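Heme oxygenase (Leptospira interrogans, PDB 5KZL) probably catalyses the oxygen-dependent breakdown of heme to biliverdin, free iron and carbon monoxide, in a bacterium where it is linked to virulence. Local coordinates at residues Val111-Lys116 with Ala126-Val131; Phe51-Glu56 with Val105-Tyr110; Thr12-Gly17 with Ala196-Val201. The protein carries 1 engineered substitution. One frame throughout, in Å; residues are numbered along the deposited sequence.

Contact 1 of 3, residues Val111-Lys116 with Ala126-Val131; sequences VQRIRK and AAHSYV. With HEM (protoporphyrin IX containing Fe), chain B.
R113 and H128, which touch across this contact, both turn their polar ends to the carboxylate of E197: the R113 guanidinium through a salt bridge, H128 NE2 through a hydrogen bond. This shared grip probably fixes the rotation of the imidazole. CG of H128, anti to the carbonyl carbon (chi1 -72°), carries the ring out toward 111-116. There ND1 and CE1 of H128 both lie close to I114 CG1, ND1 at 3.7 Å. At the ring edge, near its plane, R113 CG comes within 4.3 Å of H128 CE1.

On another side of the same helix, Y130 OH donates a hydrogen bond of 2.7 Å to O1A of a heme propionate, which lies at the edge of the tyrosine ring and in its plane. The same ring is overlaid on one face by the heme methyl CMA, 3.8 Å above its plane and displaced toward the rim, so one side chain holds both a polar and an apolar part of the porphyrin. The next residue, V131, comes close with its carbonyl O, 3.5 Å from the meso carbon CHB, and with its methyl CG1, 3.6 Å from heme CMB. The helix widens to a pi-type turn at 129-131, where these groups lie. Helix 125-151 corresponds to the distal helix of heme oxygenases, and a water is bound to the heme iron at 2.3 Å. Helix 105-120 thus packs against helix 125-151 through few side chains, with I114 also touching S57 and E61 of helix 41-64, and H128 touching V201 of helix 188-210.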
loop_
_atom_site.group_PDB
_atom_site.type_symbol
_atom_site.label_atom_id
_atom_site.label_comp_id
_atom_site.label_asym_id
_atom_site.label_seq_id
_atom_site.Cartn_x
_atom_site.Cartn_y
_atom_site.Cartn_z
ATOM N N VAL A 111 -5.945 -6.133 8.308
ATOM C CA VAL A 111 -5.822 -7.504 7.778
ATOM C C VAL A 111 -7.208 -8.202 7.756
ATOM O O VAL A 111 -7.567 -8.864 6.779
ATOM C CB VAL A 111 -4.720 -8.290 8.575
ATOM C CG1 VAL A 111 -4.757 -9.797 8.287
ATOM C CG2 VAL A 111 -3.326 -7.727 8.297
ATOM N N GLN A 112 -8.003 -8.025 8.816
ATOM C CA GLN A 112 -9.345 -8.589 8.866
ATOM C C GLN A 112 -10.186 -8.037 7.710
ATOM O O GLN A 112 -10.919 -8.791 7.071
ATOM C CB GLN A 112 -10.018 -8.238 10.200
ATOM C CG GLN A 112 -11.494 -8.625 10.260
ATOM C CD GLN A 112 -11.741 -10.104 10.480
ATOM O OE1 GLN A 112 -10.878 -10.967 10.257
ATOM N NE2 GLN A 112 -12.941 -10.426 10.929
ATOM N N ARG A 113 -10.088 -6.726 7.461
ATOM C CA ARG A 113 -10.842 -6.118 6.382
ATOM C C ARG A 113 -10.462 -6.750 5.067
ATOM O O ARG A 113 -11.358 -7.138 4.323
ATOM C CB ARG A 113 -10.693 -4.590 6.328
ATOM C CG ARG A 113 -11.462 -3.947 5.178
ATOM C CD ARG A 113 -12.942 -3.975 5.427
ATOM N NE ARG A 113 -13.692 -3.105 4.521
ATOM C CZ ARG A 113 -14.772 -2.433 4.896
ATOM N NH1 ARG A 113 -15.220 -2.525 6.143
ATOM N NH2 ARG A 113 -15.413 -1.661 4.029
ATOM N N ILE A 114 -9.147 -6.924 4.822
ATOM C CA ILE A 114 -8.648 -7.528 3.585
ATOM C C ILE A 114 -9.194 -8.949 3.406
ATOM O O ILE A 114 -9.652 -9.320 2.313
ATOM C CB ILE A 114 -7.092 -7.489 3.548
ATOM C CG1 ILE A 114 -6.564 -6.056 3.463
ATOM C CG2 ILE A 114 -6.531 -8.363 2.388
ATOM C CD1 ILE A 114 -5.090 -5.908 3.998
ATOM N N ARG A 115 -9.096 -9.745 4.460
ATOM C CA ARG A 115 -9.544 -11.133 4.440
ATOM C C ARG A 115 -11.029 -11.265 4.155
ATOM O O ARG A 115 -11.403 -12.053 3.300
ATOM C CB ARG A 115 -9.173 -11.828 5.749
ATOM C CG ARG A 115 -7.679 -12.030 5.838
ATOM C CD ARG A 115 -7.253 -12.518 7.195
ATOM N NE ARG A 115 -5.833 -12.901 7.177
ATOM C CZ ARG A 115 -5.154 -13.293 8.251
ATOM N NH1 ARG A 115 -5.734 -13.300 9.443
ATOM N NH2 ARG A 115 -3.875 -13.632 8.149
ATOM N N LYS A 116 -11.858 -10.515 4.882
ATOM C CA LYS A 116 -13.314 -10.542 4.764
ATOM C C LYS A 116 -13.808 -10.026 3.406
ATOM O O LYS A 116 -14.739 -10.598 2.829
ATOM C CB LYS A 116 -13.939 -9.798 5.944
ATOM C CG LYS A 116 -13.810 -10.529 7.277
ATOM C CD LYS A 116 -14.956 -11.494 7.509
ATOM C CE LYS A 116 -14.926 -12.163 8.858
ATOM N NZ LYS A 116 -13.857 -13.191 8.944
ATOM N N ALA A 126 -9.789 -4.354 -5.702
ATOM C CA ALA A 126 -9.318 -3.335 -6.653
ATOM C C ALA A 126 -9.008 -2.042 -5.897
ATOM O O ALA A 126 -8.042 -1.366 -6.231
ATOM C CB ALA A 126 -10.367 -3.070 -7.739
ATOM N N ALA A 127 -9.827 -1.701 -4.874
ATOM C CA ALA A 127 -9.650 -0.508 -4.026
ATOM C C ALA A 127 -8.359 -0.573 -3.214
ATOM O O ALA A 127 -7.660 0.426 -3.083
ATOM C CB ALA A 127 -10.819 -0.352 -3.083
ATOM N N HIS A 128 -8.046 -1.752 -2.702
ATOM C CA HIS A 128 -6.856 -2.055 -1.926
ATOM C C HIS A 128 -5.594 -1.932 -2.787
ATOM O O HIS A 128 -4.633 -1.275 -2.373
ATOM C CB HIS A 128 -7.038 -3.433 -1.286
ATOM C CG HIS A 128 -8.035 -3.407 -0.161
ATOM N ND1 HIS A 128 -7.631 -3.363 1.155
ATOM C CD2 HIS A 128 -9.390 -3.343 -0.202
ATOM C CE1 HIS A 128 -8.740 -3.340 1.879
ATOM N NE2 HIS A 128 -9.827 -3.302 1.108
ATOM N N SER A 129 -5.625 -2.528 -3.998
ATOM C CA SER A 129 -4.578 -2.406 -5.009
ATOM C C SER A 129 -4.355 -0.896 -5.342
ATOM O O SER A 129 -3.233 -0.417 -5.239
ATOM C CB SER A 129 -4.980 -3.165 -6.267
ATOM O OG SER A 129 -4.084 -2.812 -7.304
ATOM N N TYR A 130 -5.422 -0.148 -5.671
ATOM C CA TYR A 130 -5.322 1.288 -5.973
ATOM C C TYR A 130 -4.670 2.103 -4.844
ATOM O O TYR A 130 -3.668 2.785 -5.073
ATOM C CB TYR A 130 -6.714 1.890 -6.341
ATOM C CG TYR A 130 -6.714 3.411 -6.397
ATOM C CD1 TYR A 130 -6.231 4.089 -7.515
ATOM C CD2 TYR A 130 -7.188 4.169 -5.329
ATOM C CE1 TYR A 130 -6.201 5.489 -7.557
ATOM C CE2 TYR A 130 -7.127 5.568 -5.347
ATOM C CZ TYR A 130 -6.678 6.223 -6.482
ATOM O OH TYR A 130 -6.624 7.602 -6.499
ATOM N N VAL A 131 -5.271 2.079 -3.649
ATOM C CA VAL A 131 -4.838 2.904 -2.523
ATOM C C VAL A 131 -3.405 2.616 -2.155
ATOM O O VAL A 131 -2.618 3.548 -2.086
ATOM C CB VAL A 131 -5.792 2.848 -1.299
ATOM C CG1 VAL A 131 -5.252 3.699 -0.161
ATOM C CG2 VAL A 131 -7.191 3.319 -1.682
HETATM C CHA HEM B . -0.332 9.756 -5.339
HETATM C CHB HEM B . -1.879 6.947 -1.846
HETATM C CHC HEM B . 0.869 9.399 1.202
HETATM C CHD HEM B . 2.986 11.493 -2.399
HETATM C C1A HEM B . -0.972 8.785 -4.649
HETATM C C2A HEM B . -1.975 7.935 -5.220
HETATM C C3A HEM B . -2.422 7.171 -4.227
HETATM C C4A HEM B . -1.710 7.504 -3.075
HETATM C CMA HEM B . -3.444 6.106 -4.308
HETATM C CAA HEM B . -2.442 7.895 -6.654
HETATM C CBA HEM B . -3.443 9.022 -6.996
HETATM C CGA HEM B . -3.977 8.828 -8.353
HETATM O O1A HEM B . -5.143 8.645 -8.526
HETATM O O2A HEM B . -3.192 8.851 -9.287
HETATM C C1B HEM B . -1.279 7.381 -0.676
HETATM C C2B HEM B . -1.610 6.864 0.643
HETATM C C3B HEM B . -0.827 7.571 1.482
HETATM C C4B HEM B . -0.041 8.512 0.669
HETATM C CMB HEM B . -2.556 5.770 1.004
HETATM C CAB HEM B . -0.713 7.517 2.884
HETATM C CBB HEM B . -1.617 6.898 3.452
HETATM C C1C HEM B . 1.811 10.087 0.525
HETATM C C2C HEM B . 3.002 10.647 1.064
HETATM C C3C HEM B . 3.603 11.235 0.014
HETATM C C4C HEM B . 2.798 11.002 -1.158
HETATM C CMC HEM B . 3.479 10.577 2.514
HETATM C CAC HEM B . 4.852 11.957 0.096
HETATM C CBC HEM B . 5.557 12.147 -0.944
HETATM C C1D HEM B . 2.176 11.268 -3.493
HETATM C C2D HEM B . 2.412 11.899 -4.817
HETATM C C3D HEM B . 1.517 11.390 -5.625
HETATM C C4D HEM B . 0.712 10.468 -4.810
HETATM C CMD HEM B . 3.499 12.854 -5.167
HETATM C CAD HEM B . 1.337 11.754 -7.073
HETATM C CBD HEM B . 2.355 11.164 -7.975
HETATM C CGD HEM B . 2.145 11.518 -9.412
HETATM O O1D HEM B . 1.121 11.940 -9.794
HETATM O O2D HEM B . 3.056 11.334 -10.160
HETATM N NA HEM B . -0.893 8.487 -3.347
HETATM N NB HEM B . -0.418 8.327 -0.521
HETATM N NC HEM B . 1.747 10.338 -0.763
HETATM N ND HEM B . 1.163 10.431 -3.569
HETATM FE FE HEM B . 0.401 9.432 -2.086
HETATM O O HOH W 1 2.012 7.847 -2.368
#

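Contact 2 of 3, residues Phe51-Glu56 with Val105-Tyr110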
loop_
_atom_site.group_PDB
_atom_site.type_symbol
_atom_site.label_atom_id
_atom_site.label_comp_id
_atom_site.label_asym_id
_atom_site.label_seq_id
_atom_site.Cartn_x
_atom_site.Cartn_y
_atom_site.Cartn_z
ATOM N N PHE A 51 3.029 -2.564 7.756
ATOM C CA PHE A 51 2.937 -2.767 6.307
ATOM C C PHE A 51 3.242 -4.212 5.937
ATOM O O PHE A 51 2.572 -4.759 5.065
ATOM C CB PHE A 51 3.852 -1.798 5.547
ATOM C CG PHE A 51 3.292 -0.404 5.355
ATOM C CD1 PHE A 51 1.915 -0.187 5.283
ATOM C CD2 PHE A 51 4.140 0.684 5.163
ATOM C CE1 PHE A 51 1.403 1.099 5.078
ATOM C CE2 PHE A 51 3.625 1.953 4.908
ATOM C CZ PHE A 51 2.262 2.161 4.902
ATOM N N TYR A 52 4.214 -4.844 6.611
ATOM C CA TYR A 52 4.473 -6.255 6.326
ATOM C C TYR A 52 3.181 -7.093 6.428
ATOM O O TYR A 52 2.866 -7.842 5.495
ATOM C CB TYR A 52 5.563 -6.852 7.221
ATOM C CG TYR A 52 5.636 -8.353 7.011
ATOM C CD1 TYR A 52 6.279 -8.887 5.898
ATOM C CD2 TYR A 52 4.928 -9.228 7.836
ATOM C CE1 TYR A 52 6.284 -10.265 5.654
ATOM C CE2 TYR A 52 4.935 -10.604 7.610
ATOM C CZ TYR A 52 5.607 -11.118 6.511
ATOM O OH TYR A 52 5.599 -12.469 6.269
ATOM N N TYR A 53 2.460 -6.988 7.554
ATOM C CA TYR A 53 1.243 -7.781 7.755
ATOM C C TYR A 53 0.153 -7.436 6.731
ATOM O O TYR A 53 -0.542 -8.315 6.213
ATOM C CB TYR A 53 0.767 -7.668 9.215
ATOM C CG TYR A 53 1.724 -8.337 10.171
ATOM C CD1 TYR A 53 1.974 -9.706 10.092
ATOM C CD2 TYR A 53 2.416 -7.598 11.131
ATOM C CE1 TYR A 53 2.883 -10.326 10.945
ATOM C CE2 TYR A 53 3.347 -8.206 11.978
ATOM C CZ TYR A 53 3.548 -9.579 11.902
ATOM O OH TYR A 53 4.422 -10.236 12.740
ATOM N N VAL A 54 0.038 -6.151 6.409
ATOM C CA VAL A 54 -0.974 -5.672 5.457
ATOM C C VAL A 54 -0.715 -6.244 4.067
ATOM O O VAL A 54 -1.613 -6.854 3.476
ATOM C CB VAL A 54 -1.009 -4.120 5.468
ATOM C CG1 VAL A 54 -1.790 -3.566 4.273
ATOM C CG2 VAL A 54 -1.567 -3.597 6.795
ATOM N N TYR A 55 0.503 -6.045 3.543
ATOM C CA TYR A 55 0.849 -6.546 2.211
ATOM C C TYR A 55 0.877 -8.065 2.143
ATOM O O TYR A 55 0.491 -8.596 1.121
ATOM C CB TYR A 55 2.162 -5.928 1.721
ATOM C CG TYR A 55 2.023 -4.477 1.317
ATOM C CD1 TYR A 55 1.677 -4.128 0.017
ATOM C CD2 TYR A 55 2.255 -3.452 2.229
ATOM C CE1 TYR A 55 1.572 -2.791 -0.373
ATOM C CE2 TYR A 55 2.172 -2.108 1.847
ATOM C CZ TYR A 55 1.824 -1.789 0.546
ATOM O OH TYR A 55 1.730 -0.482 0.164
ATOM N N GLU A 56 1.309 -8.766 3.208
ATOM C CA GLU A 56 1.286 -10.236 3.235
ATOM C C GLU A 56 -0.144 -10.716 2.989
ATOM O O GLU A 56 -0.355 -11.588 2.146
ATOM C CB GLU A 56 1.805 -10.769 4.578
ATOM C CG GLU A 56 1.569 -12.257 4.788
ATOM C CD GLU A 56 2.052 -12.760 6.131
ATOM O OE1 GLU A 56 1.580 -12.247 7.174
ATOM O OE2 GLU A 56 2.912 -13.668 6.140
ATOM N N VAL A 105 -3.038 -3.692 17.026
ATOM C CA VAL A 105 -4.503 -3.645 16.983
ATOM C C VAL A 105 -5.009 -3.100 15.606
ATOM O O VAL A 105 -5.825 -3.753 14.945
ATOM C CB VAL A 105 -5.065 -2.840 18.202
ATOM C CG1 VAL A 105 -6.533 -2.459 18.009
ATOM C CG2 VAL A 105 -4.888 -3.630 19.497
ATOM N N ALA A 106 -4.512 -1.923 15.183
ATOM C CA ALA A 106 -4.921 -1.301 13.917
ATOM C C ALA A 106 -4.494 -2.145 12.720
ATOM O O ALA A 106 -5.225 -2.177 11.737
ATOM C CB ALA A 106 -4.354 0.101 13.794
ATOM N N THR A 107 -3.339 -2.858 12.820
ATOM C CA THR A 107 -2.848 -3.734 11.752
ATOM C C THR A 107 -3.810 -4.932 11.609
ATOM O O THR A 107 -4.187 -5.282 10.493
ATOM C CB THR A 107 -1.393 -4.150 11.999
ATOM O OG1 THR A 107 -0.576 -2.975 11.996
ATOM C CG2 THR A 107 -0.871 -5.133 10.940
ATOM N N GLN A 108 -4.212 -5.529 12.739
ATOM C CA GLN A 108 -5.164 -6.655 12.788
ATOM C C GLN A 108 -6.531 -6.320 12.169
ATOM O O GLN A 108 -7.125 -7.166 11.495
ATOM C CB GLN A 108 -5.354 -7.116 14.250
ATOM C CG GLN A 108 -4.179 -7.911 14.804
ATOM C CD GLN A 108 -4.412 -8.233 16.260
ATOM O OE1 GLN A 108 -5.488 -8.701 16.644
ATOM N NE2 GLN A 108 -3.425 -7.959 17.111
ATOM N N ASP A 109 -7.036 -5.101 12.411
ATOM C CA ASP A 109 -8.317 -4.686 11.867
ATOM C C ASP A 109 -8.230 -4.501 10.364
ATOM O O ASP A 109 -9.183 -4.820 9.648
ATOM C CB ASP A 109 -8.811 -3.427 12.565
ATOM C CG ASP A 109 -9.173 -3.659 14.031
ATOM O OD1 ASP A 109 -9.336 -4.847 14.434
ATOM O OD2 ASP A 109 -9.317 -2.672 14.760
ATOM N N TYR A 110 -7.067 -4.030 9.892
ATOM C CA TYR A 110 -6.786 -3.811 8.472
ATOM C C TYR A 110 -6.725 -5.177 7.776
ATOM O O TYR A 110 -7.467 -5.382 6.822
ATOM C CB TYR A 110 -5.473 -2.998 8.314
ATOM C CG TYR A 110 -5.174 -2.359 6.963
ATOM C CD1 TYR A 110 -5.756 -2.843 5.787
ATOM C CD2 TYR A 110 -4.244 -1.329 6.851
ATOM C CE1 TYR A 110 -5.436 -2.296 4.540
ATOM C CE2 TYR A 110 -3.917 -0.778 5.613
ATOM C CZ TYR A 110 -4.527 -1.254 4.464
ATOM O OH TYR A 110 -4.151 -0.752 3.239
#
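Y53 meets T107 where two helices of the all-helical heme oxygenase fold, 41-64 and 105-120, run side by side. Their short segments are almost parallel, at 8°, with axes 9.3 Å apart at closest approach, and no hydrogen bond joins them: the contact is made by apolar carbon. Y53 touches with the base of its side chain, CB lying 3.5 Å from T107 CG2, and the two side chains cross at about a right angle. The aromatic ring then leads away from T107, and its hydroxyl is hydrogen-bonded to the carbonyl of H101. T107 presents its methyl because CG2 is anti to the backbone N while OG1 sits beside that N (chi1 -62°), where it is hydrogen-bonded to S104. The buried threonine therefore satisfies its hydroxyl within its own helix region and gives only carbon to the interface.

V54 follows and carries the larger part of the packing. Both of its methyls lie over one face of the Y110 ring, again with the side chains crossing at about a right angle. CG2 serves the near part of the ring, 3.5 Å from Y110 CD2. CG1 makes a CH-pi contact, 3.8 Å from the Y110 ring centroid and 20° off the ring normal. The Y110 hydroxyl is hydrogen-bonded to N205, while the ring also touches V201 and R132, so it is held between three helices, the side chain coming within about 7 Å of the heme, nearest atoms. Toward the phenol end, V54 CG1 comes 3.6 Å from Y110 CZ.

Contact 3 of 3, residues Thr12-Gly17 with Ala196-Val201; sequences TILREG and AESKQV. With HEM (protoporphyrin IX containing Fe), chain B.
S198 packs against L14, with OG 3.4 Å from the methyl CD2 of the leucine. The serine hydroxyl lies beside its own backbone N, anti to the carbonyl carbon (chi1 -60°), and is hydrogen-bonded to the carbonyl of I194 one turn earlier. Its polarity is thus met inside helix 188-210, and the same oxygen rests against L14 CD2 in a van der Waals contact; L14 also touches L195 of this helix and Y130.

K199 comes next and supplies the one hydrogen bond between the segments, from NZ to G17 O at 2.9 Å. NZ approaches almost head-on to the carbonyl, the C=O...NZ angle being 163°. An extended chain that bends at its last torsion (chi4 -88°) delivers the ammonium to the end of helix 10-17, and CE comes along to 3.4 Å from G17 O. The same NZ forms a salt bridge with E21.

From helix 10-17, R15 extends instead to the heme. Its NH1 gives a bond of 3.0 Å to the propionate oxygen O2A, which lies at the guanidinium edge, near its plane; NE adds two weak ones, each 3.4 Å, to O1A and O2A. R178 lies close to R15, and K174 also hydrogen-bonds the heme. A positive lysine at the carbonyl end of a short helix should be electrostatically favourable, and R15 probably offsets the negative charge of the propionate it binds.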
loop_
_atom_site.group_PDB
_atom_site.type_symbol
_atom_site.label_atom_id
_atom_site.label_comp_id
_atom_site.label_asym_id
_atom_site.label_seq_id
_atom_site.Cartn_x
_atom_site.Cartn_y
_atom_site.Cartn_z
ATOM N N THR A 12 -10.389 7.978 -12.775
ATOM C CA THR A 12 -10.770 9.371 -12.486
ATOM C C THR A 12 -11.658 9.433 -11.211
ATOM O O THR A 12 -11.450 10.295 -10.359
ATOM C CB THR A 12 -11.438 9.970 -13.739
ATOM O OG1 THR A 12 -10.447 10.058 -14.769
ATOM C CG2 THR A 12 -12.045 11.349 -13.503
ATOM N N ILE A 13 -12.641 8.523 -11.099
ATOM C CA ILE A 13 -13.562 8.429 -9.946
ATOM C C ILE A 13 -12.768 8.280 -8.643
ATOM O O ILE A 13 -13.048 8.960 -7.651
ATOM C CB ILE A 13 -14.602 7.282 -10.151
ATOM C CG1 ILE A 13 -15.695 7.722 -11.145
ATOM C CG2 ILE A 13 -15.238 6.837 -8.811
ATOM C CD1 ILE A 13 -16.448 6.590 -11.791
ATOM N N LEU A 14 -11.777 7.380 -8.654
ATOM C CA LEU A 14 -10.934 7.132 -7.493
ATOM C C LEU A 14 -10.033 8.317 -7.194
ATOM O O LEU A 14 -9.924 8.692 -6.041
ATOM C CB LEU A 14 -10.112 5.842 -7.678
ATOM C CG LEU A 14 -10.917 4.550 -7.794
ATOM C CD1 LEU A 14 -9.990 3.328 -7.961
ATOM C CD2 LEU A 14 -11.828 4.366 -6.588
ATOM N N ARG A 15 -9.413 8.930 -8.225
ATOM C CA ARG A 15 -8.532 10.087 -8.019
ATOM C C ARG A 15 -9.299 11.280 -7.415
ATOM O O ARG A 15 -8.872 11.848 -6.403
ATOM C CB ARG A 15 -7.846 10.472 -9.348
ATOM C CG ARG A 15 -7.013 11.742 -9.284
ATOM C CD ARG A 15 -6.303 12.031 -10.591
ATOM N NE ARG A 15 -5.175 11.120 -10.795
ATOM C CZ ARG A 15 -4.395 11.117 -11.871
ATOM N NH1 ARG A 15 -3.387 10.259 -11.964
ATOM N NH2 ARG A 15 -4.632 11.956 -12.874
ATOM N N GLU A 16 -10.413 11.668 -8.057
ATOM C CA GLU A 16 -11.245 12.789 -7.613
ATOM C C GLU A 16 -11.941 12.478 -6.290
ATOM O O GLU A 16 -12.008 13.346 -5.422
ATOM C CB GLU A 16 -12.269 13.170 -8.689
ATOM C CG GLU A 16 -11.634 13.712 -9.970
ATOM C CD GLU A 16 -12.591 13.967 -11.129
ATOM O OE1 GLU A 16 -13.729 13.444 -11.109
ATOM O OE2 GLU A 16 -12.175 14.652 -12.090
ATOM N N GLY A 17 -12.442 11.253 -6.142
ATOM C CA GLY A 17 -13.156 10.846 -4.936
ATOM C C GLY A 17 -12.323 10.661 -3.681
ATOM O O GLY A 17 -12.887 10.644 -2.584
ATOM N N ALA A 196 -16.082 3.683 -2.354
ATOM C CA ALA A 196 -16.414 3.547 -0.924
ATOM C C ALA A 196 -15.351 2.685 -0.211
ATOM O O ALA A 196 -14.851 3.073 0.856
ATOM C CB ALA A 196 -17.796 2.928 -0.778
ATOM N N GLU A 197 -14.905 1.590 -0.865
ATOM C CA GLU A 197 -13.846 0.751 -0.292
ATOM C C GLU A 197 -12.508 1.503 -0.193
ATOM O O GLU A 197 -11.860 1.442 0.856
ATOM C CB GLU A 197 -13.699 -0.590 -1.022
ATOM C CG GLU A 197 -12.803 -1.601 -0.282
ATOM C CD GLU A 197 -13.264 -2.056 1.096
ATOM O OE1 GLU A 197 -14.436 -1.790 1.446
ATOM O OE2 GLU A 197 -12.459 -2.680 1.827
ATOM N N SER A 198 -12.149 2.262 -1.237
ATOM C CA SER A 198 -10.911 3.055 -1.272
ATOM C C SER A 198 -10.865 4.033 -0.088
ATOM O O SER A 198 -9.841 4.141 0.583
ATOM C CB SER A 198 -10.781 3.791 -2.602
ATOM O OG SER A 198 -10.747 2.869 -3.677
ATOM N N LYS A 199 -11.995 4.706 0.199
ATOM C CA LYS A 199 -12.076 5.614 1.353
ATOM C C LYS A 199 -11.807 4.890 2.678
ATOM O O LYS A 199 -11.086 5.423 3.542
ATOM C CB LYS A 199 -13.430 6.311 1.386
ATOM C CG LYS A 199 -13.603 7.286 0.230
ATOM C CD LYS A 199 -15.015 7.836 0.221
ATOM C CE LYS A 199 -15.205 8.823 -0.888
ATOM N NZ LYS A 199 -14.829 10.189 -0.447
ATOM N N GLN A 200 -12.348 3.661 2.815
ATOM C CA GLN A 200 -12.165 2.804 3.988
ATOM C C GLN A 200 -10.687 2.435 4.125
ATOM O O GLN A 200 -10.144 2.469 5.235
ATOM C CB GLN A 200 -12.990 1.510 3.827
ATOM C CG GLN A 200 -14.235 1.420 4.684
ATOM C CD GLN A 200 -13.946 1.584 6.146
ATOM O OE1 GLN A 200 -13.400 0.708 6.839
ATOM N NE2 GLN A 200 -14.270 2.745 6.617
ATOM N N VAL A 201 -10.036 2.115 3.001
ATOM C CA VAL A 201 -8.601 1.758 2.992
ATOM C C VAL A 201 -7.787 2.955 3.486
ATOM O O VAL A 201 -6.916 2.754 4.331
ATOM C CB VAL A 201 -8.076 1.226 1.625
ATOM C CG1 VAL A 201 -6.609 0.807 1.724
ATOM C CG2 VAL A 201 -8.913 0.057 1.131
HETATM C CHA HEM B . -0.332 9.756 -5.339
HETATM C CHB HEM B . -1.879 6.947 -1.846
HETATM C CHC HEM B . 0.869 9.399 1.202
HETATM C CHD HEM B . 2.986 11.493 -2.399
HETATM C C1A HEM B . -0.972 8.785 -4.649
HETATM C C2A HEM B . -1.975 7.935 -5.220
HETATM C C3A HEM B . -2.422 7.171 -4.227
HETATM C C4A HEM B . -1.710 7.504 -3.075
HETATM C CMA HEM B . -3.444 6.106 -4.308
HETATM C CAA HEM B . -2.442 7.895 -6.654
HETATM C CBA HEM B . -3.443 9.022 -6.996
HETATM C CGA HEM B . -3.977 8.828 -8.353
HETATM O O1A HEM B . -5.143 8.645 -8.526
HETATM O O2A HEM B . -3.192 8.851 -9.287
HETATM C C1B HEM B . -1.279 7.381 -0.676
HETATM C C2B HEM B . -1.610 6.864 0.643
HETATM C C3B HEM B . -0.827 7.571 1.482
HETATM C C4B HEM B . -0.041 8.512 0.669
HETATM C CMB HEM B . -2.556 5.770 1.004
HETATM C CAB HEM B . -0.713 7.517 2.884
HETATM C CBB HEM B . -1.617 6.898 3.452
HETATM C C1C HEM B . 1.811 10.087 0.525
HETATM C C2C HEM B . 3.002 10.647 1.064
HETATM C C3C HEM B . 3.603 11.235 0.014
HETATM C C4C HEM B . 2.798 11.002 -1.158
HETATM C CMC HEM B . 3.479 10.577 2.514
HETATM C CAC HEM B . 4.852 11.957 0.096
HETATM C CBC HEM B . 5.557 12.147 -0.944
HETATM C C1D HEM B . 2.176 11.268 -3.493
HETATM C C2D HEM B . 2.412 11.899 -4.817
HETATM C C3D HEM B . 1.517 11.390 -5.625
HETATM C C4D HEM B . 0.712 10.468 -4.810
HETATM C CMD HEM B . 3.499 12.854 -5.167
HETATM C CAD HEM B . 1.337 11.754 -7.073
HETATM C CBD HEM B . 2.355 11.164 -7.975
HETATM C CGD HEM B . 2.145 11.518 -9.412
HETATM O O1D HEM B . 1.121 11.940 -9.794
HETATM O O2D HEM B . 3.056 11.334 -10.160
HETATM N NA HEM B . -0.893 8.487 -3.347
HETATM N NB HEM B . -0.418 8.327 -0.521
HETATM N NC HEM B . 1.747 10.338 -0.763
HETATM N ND HEM B . 1.163 10.431 -3.569
HETATM FE FE HEM B . 0.401 9.432 -2.086
HETATM O O HOH W 1 2.012 7.847 -2.368
#

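Contacts 1 and 2 share helix 105-120, their centres about 10 Å apart, and touch directly: I114 CD1 lies 3.6 Å from V54 O, and H128 ND1 4.2 Å from Y110 CE1. Contact 3, its centre about 12 Å from that of contact 1, joins it through E197, whose OE1 is 2.8 Å from R113 NH2 and whose OE2 is 2.8 Å from H128 NE2. The centres of contacts 2 and 3 are about 20 Å apart, yet V201 CG1 reaches within 3.3 Å of Y110 OH. Along the chain, contact 3 encloses the other two. Contacts 1 and 3 converge on a single heme propionate through Y130 and R15, while contact 2 stands farther from the pocket.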